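Local coordinates for protein phosphatidylinositol-specific phospholipase C (Listeria monocytogenes, PDB 2PLC) that belongs to the phosphatidylinositol-specific phospholipase C family of enzymes, whose X domain falls in the TIM-barrel clan, at residues W6-L10 with I269-F274. Numbering follows the deposited sequence.
Sequences WMSAL and IKNNKF
The indole of W6 lies flat between the CG methylene of M7 and the side chain of I269, an instance of how an aromatic ring can join the two ends of a chain. On one face sits CG of the neighbouring M7; I269 covers the other, I269 CD1 standing 3.7 Å from the centroid of the five-membered ring of W6, a CH-pi contact only 11° off the normal. The second branch of I269, CG2, meets the six-membered ring, 3.6 Å from W6 CE3. With chi1 at 68°, W6 holds CG between its own N and carbonyl carbon, which turns the ring toward I269, while W6 NE1 is hydrogen-bonded to G57 O. In this member of the TIM-barrel clan, the contact ties the loop before strand 20-24 to the tail that follows helix 262-269 and ends the chain at F274. A type I turn from I269 to N272 starts that tail. The N272 amide plane lies 18° from that of the indole, N272 ND2 coming obliquely to 3.5 Å from W6 CZ3. N272 ND2 also donates to I269 O (2.8 Å), which N272 N reaches from the same side of the carbonyl plane, while N272 OD1 accepts from S20 N. L10 CD2 sits over the face of the F274 ring, 4.1 Å from its centroid, whereas W6 O and A9 O lie at its edge, W6 O 3.4 Å from F274 CE2, and A9 CB touches F274 CD2.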
loop_
_atom_site.group_PDB
_atom_site.type_symbol
_atom_site.label_atom_id
_atom_site.label_comp_id
_atom_site.label_asym_id
_atom_site.label_seq_id
_atom_site.Cartn_x
_atom_site.Cartn_y
_atom_site.Cartn_z
ATOM N N TRP A 6 4.000 15.671 1.728
ATOM C CA TRP A 6 5.432 15.388 1.644
ATOM C C TRP A 6 5.966 15.074 0.249
ATOM O O TRP A 6 7.081 15.477 -0.082
ATOM C CB TRP A 6 5.843 14.291 2.634
ATOM C CG TRP A 6 5.317 12.897 2.342
ATOM C CD1 TRP A 6 4.115 12.369 2.736
ATOM C CD2 TRP A 6 6.023 11.831 1.685
ATOM N NE1 TRP A 6 4.037 11.040 2.378
ATOM C CE2 TRP A 6 5.192 10.685 1.733
ATOM C CE3 TRP A 6 7.279 11.732 1.067
ATOM C CZ2 TRP A 6 5.578 9.457 1.187
ATOM C CZ3 TRP A 6 7.662 10.511 0.525
ATOM C CH2 TRP A 6 6.814 9.388 0.589
ATOM N N MET A 7 5.176 14.388 -0.575
ATOM C CA MET A 7 5.617 14.037 -1.929
ATOM C C MET A 7 5.701 15.226 -2.883
ATOM O O MET A 7 6.450 15.191 -3.858
ATOM C CB MET A 7 4.717 12.959 -2.540
ATOM C CG MET A 7 4.713 11.647 -1.777
ATOM S SD MET A 7 3.766 10.393 -2.616
ATOM C CE MET A 7 5.017 9.211 -3.003
ATOM N N SER A 8 4.930 16.272 -2.606
ATOM C CA SER A 8 4.925 17.466 -3.445
ATOM C C SER A 8 6.283 18.162 -3.418
ATOM O O SER A 8 6.652 18.853 -4.366
ATOM C CB SER A 8 3.846 18.440 -2.972
ATOM O OG SER A 8 4.150 18.948 -1.689
ATOM N N ALA A 9 7.020 17.966 -2.328
ATOM C CA ALA A 9 8.338 18.567 -2.151
ATOM C C ALA A 9 9.474 17.765 -2.801
ATOM O O ALA A 9 10.650 18.101 -2.646
ATOM C CB ALA A 9 8.617 18.775 -0.670
ATOM N N LEU A 10 9.118 16.708 -3.526
ATOM C CA LEU A 10 10.104 15.870 -4.198
ATOM C C LEU A 10 10.181 16.256 -5.670
ATOM O O LEU A 10 9.234 16.817 -6.220
ATOM C CB LEU A 10 9.734 14.387 -4.062
ATOM C CG LEU A 10 9.850 13.719 -2.687
ATOM C CD1 LEU A 10 9.310 12.300 -2.760
ATOM C CD2 LEU A 10 11.296 13.719 -2.215
ATOM N N ILE A 269 9.621 8.778 6.013
ATOM C CA ILE A 269 9.528 9.846 5.015
ATOM C C ILE A 269 10.854 10.617 4.959
ATOM O O ILE A 269 11.355 10.927 3.872
ATOM C CB ILE A 269 8.385 10.838 5.351
ATOM C CG1 ILE A 269 7.025 10.161 5.186
ATOM C CG2 ILE A 269 8.472 12.081 4.464
ATOM C CD1 ILE A 269 5.862 10.999 5.698
ATOM N N LYS A 270 11.422 10.906 6.133
ATOM C CA LYS A 270 12.680 11.640 6.231
ATOM C C LYS A 270 13.851 10.941 5.543
ATOM O O LYS A 270 14.871 11.574 5.260
ATOM C CB LYS A 270 13.035 11.936 7.688
ATOM C CG LYS A 270 12.197 13.027 8.324
ATOM C CD LYS A 270 12.789 13.432 9.669
ATOM C CE LYS A 270 12.037 14.600 10.291
ATOM N NZ LYS A 270 12.733 15.140 11.498
ATOM N N ASN A 271 13.711 9.645 5.270
ATOM C CA ASN A 271 14.771 8.904 4.592
ATOM C C ASN A 271 14.996 9.408 3.166
ATOM O O ASN A 271 16.089 9.264 2.632
ATOM C CB ASN A 271 14.478 7.401 4.570
ATOM C CG ASN A 271 15.595 6.602 3.922
ATOM O OD1 ASN A 271 15.457 6.123 2.804
ATOM N ND2 ASN A 271 16.719 6.471 4.622
ATOM N N ASN A 272 13.966 9.982 2.547
ATOM C CA ASN A 272 14.085 10.508 1.185
ATOM C C ASN A 272 14.837 11.837 1.209
ATOM O O ASN A 272 14.763 12.572 2.196
ATOM C CB ASN A 272 12.703 10.728 0.572
ATOM C CG ASN A 272 11.840 9.492 0.621
ATOM O OD1 ASN A 272 12.050 8.545 -0.134
ATOM N ND2 ASN A 272 10.850 9.497 1.508
ATOM N N LYS A 273 15.549 12.152 0.127
ATOM C CA LYS A 273 16.300 13.406 0.063
ATOM C C LYS A 273 15.474 14.551 -0.519
ATOM O O LYS A 273 14.964 14.464 -1.641
ATOM C CB LYS A 273 17.600 13.244 -0.740
ATOM C CG LYS A 273 18.653 14.304 -0.396
ATOM C CD LYS A 273 19.194 15.053 -1.616
ATOM C CE LYS A 273 20.188 14.222 -2.428
ATOM N NZ LYS A 273 19.561 13.067 -3.136
ATOM N N PHE A 274 15.347 15.618 0.267
ATOM C CA PHE A 274 14.600 16.812 -0.124
ATOM C C PHE A 274 15.573 17.974 -0.369
ATOM O O PHE A 274 15.500 18.587 -1.458
ATOM C CB PHE A 274 13.606 17.206 0.979
ATOM C CG PHE A 274 12.570 16.151 1.287
ATOM C CD1 PHE A 274 12.856 15.106 2.160
ATOM C CD2 PHE A 274 11.299 16.220 0.724
ATOM C CE1 PHE A 274 11.895 14.149 2.466
ATOM C CE2 PHE A 274 10.329 15.265 1.026
ATOM C CZ PHE A 274 10.629 14.231 1.898
#